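VgrG protein (Vibrio cholerae, PDB 4DTH) probably cross-links host G-actin through its actin cross-linking toxin domain, which binds ATP and magnesium. Local coordinates at residues Lys243-Tyr248 with Thr260-Gly265. Numbering follows the deposited sequence.
Sequences KKFGIY and TPNANG. With SO4 (sulfate ion), chain J.
The C-terminal end of helix 221-245 is a worked example of a returning loop taking up carbonyls that a terminating helix can no longer bond: Asn262 holds those of Lys244 and Phe245. Its ND2 donates to Lys244 O at 3.2 Å, in the carbonyl plane and on a lone pair, while its backbone N gives a shorter, nearly straight bond to Phe245 O (2.8 Å), arriving from above that carbonyl plane. With chi1 at 59°, CG sits between the backbone N and the carbonyl carbon, which sets the amide between the helix end and its own loop, so that ND2 also donates to Thr260 O, and both acceptors lie close to the amide plane. These two bonds fix the rotation of the amide and direct OD1 to CD1 of Phe245, 3.3 Å away, with ring and amide planes inclined by 39°. A water joins OD1 to Lys244 O, weakly at the latter. Gly246, with positive phi, turns the chain out of the helix and brings its CA within 3.9 Å of Pro261 CA; a second water bridges its O to Ala263 O. Beyond the polar centre the contact turns apolar: Ala263 CB meets Phe245 CB at 3.7 Å, and farther on Ile247 CG2 rests on Gly265 CA. At this surface of the actin cross-linking domain, Val271 touches the side chains of Phe245, Ile247 and Ala263, so helix 269-275 packs against both segments at once.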
# COMPACT_ATOMS: atom_id res chain seq x y z
N LYS A 243 -15.15 -14.53 8.64
CA LYS A 243 -15.66 -15.35 9.73
C LYS A 243 -15.06 -14.90 11.06
O LYS A 243 -15.77 -14.74 12.06
CB LYS A 243 -15.28 -16.81 9.45
CG LYS A 243 -16.35 -17.81 9.77
CD LYS A 243 -15.81 -19.21 9.53
CE LYS A 243 -15.87 -20.04 10.78
NZ LYS A 243 -15.20 -21.35 10.61
N LYS A 244 -13.72 -14.70 11.07
CA LYS A 244 -12.97 -14.29 12.26
C LYS A 244 -13.43 -12.91 12.77
O LYS A 244 -13.71 -12.76 13.98
CB LYS A 244 -11.48 -14.25 11.88
CG LYS A 244 -10.54 -13.60 12.87
CD LYS A 244 -10.36 -14.44 14.09
CE LYS A 244 -9.26 -13.90 14.96
NZ LYS A 244 -9.26 -14.60 16.27
N PHE A 245 -13.51 -11.93 11.87
CA PHE A 245 -13.81 -10.55 12.24
C PHE A 245 -15.28 -10.12 12.09
O PHE A 245 -15.60 -8.99 12.45
CB PHE A 245 -12.88 -9.59 11.48
CG PHE A 245 -11.43 -9.68 11.92
CD1 PHE A 245 -11.01 -9.10 13.11
CD2 PHE A 245 -10.50 -10.36 11.15
CE1 PHE A 245 -9.67 -9.17 13.51
CE2 PHE A 245 -9.15 -10.43 11.54
CZ PHE A 245 -8.75 -9.84 12.72
N GLY A 246 -16.12 -11.00 11.57
CA GLY A 246 -17.54 -10.71 11.37
C GLY A 246 -17.72 -9.59 10.36
O GLY A 246 -18.31 -8.56 10.67
N ILE A 247 -17.19 -9.80 9.14
CA ILE A 247 -17.22 -8.78 8.09
C ILE A 247 -18.39 -9.01 7.15
O ILE A 247 -18.56 -10.12 6.66
CB ILE A 247 -15.87 -8.76 7.31
CG1 ILE A 247 -14.67 -8.52 8.27
CG2 ILE A 247 -15.89 -7.69 6.19
CD1 ILE A 247 -13.29 -8.78 7.63
N TYR A 248 -19.14 -7.93 6.82
CA TYR A 248 -20.22 -8.03 5.84
C TYR A 248 -19.57 -7.99 4.45
O TYR A 248 -19.02 -6.95 4.07
CB TYR A 248 -21.20 -6.86 6.00
CG TYR A 248 -22.14 -7.05 7.17
CD1 TYR A 248 -21.74 -6.74 8.47
CD2 TYR A 248 -23.43 -7.54 6.99
CE1 TYR A 248 -22.58 -6.96 9.56
CE2 TYR A 248 -24.29 -7.74 8.06
CZ TYR A 248 -23.86 -7.45 9.35
OH TYR A 248 -24.71 -7.63 10.41
N THR A 260 -20.43 -12.17 15.88
CA THR A 260 -20.53 -10.76 16.22
C THR A 260 -19.40 -9.99 15.52
O THR A 260 -18.22 -10.25 15.77
CB THR A 260 -20.47 -10.55 17.74
OG1 THR A 260 -21.54 -11.25 18.37
CG2 THR A 260 -20.52 -9.07 18.13
N PRO A 261 -19.76 -8.96 14.72
CA PRO A 261 -18.73 -8.11 14.09
C PRO A 261 -17.72 -7.54 15.09
O PRO A 261 -18.08 -7.10 16.20
CB PRO A 261 -19.55 -7.01 13.43
CG PRO A 261 -20.86 -7.64 13.15
CD PRO A 261 -21.12 -8.52 14.34
N ASN A 262 -16.43 -7.63 14.74
CA ASN A 262 -15.37 -7.07 15.55
C ASN A 262 -14.34 -6.34 14.71
O ASN A 262 -13.19 -6.21 15.11
CB ASN A 262 -14.77 -8.08 16.55
CG ASN A 262 -14.17 -9.31 15.92
OD1 ASN A 262 -12.95 -9.43 15.78
ND2 ASN A 262 -15.02 -10.28 15.59
N ALA A 263 -14.78 -5.86 13.52
CA ALA A 263 -14.00 -5.04 12.60
C ALA A 263 -14.98 -4.24 11.76
O ALA A 263 -16.13 -4.67 11.59
CB ALA A 263 -13.11 -5.90 11.70
N ASN A 264 -14.55 -3.09 11.24
CA ASN A 264 -15.44 -2.26 10.44
C ASN A 264 -15.53 -2.65 8.96
O ASN A 264 -16.33 -2.08 8.21
CB ASN A 264 -15.16 -0.77 10.67
CG ASN A 264 -15.30 -0.34 12.12
OD1 ASN A 264 -14.57 0.54 12.60
ND2 ASN A 264 -16.22 -0.94 12.87
N GLY A 265 -14.75 -3.64 8.56
CA GLY A 265 -14.74 -4.12 7.19
C GLY A 265 -13.39 -4.64 6.77
O GLY A 265 -12.49 -4.76 7.60
S SO4 J . -11.73 -21.06 9.80
O1 SO4 J . -12.17 -20.37 11.01
O2 SO4 J . -12.81 -21.94 9.33
O3 SO4 J . -11.42 -20.08 8.75
O4 SO4 J . -10.53 -21.85 10.10
O HOH W 1 -11.57 -11.82 16.35
O HOH W 2 -18.23 -5.82 10.38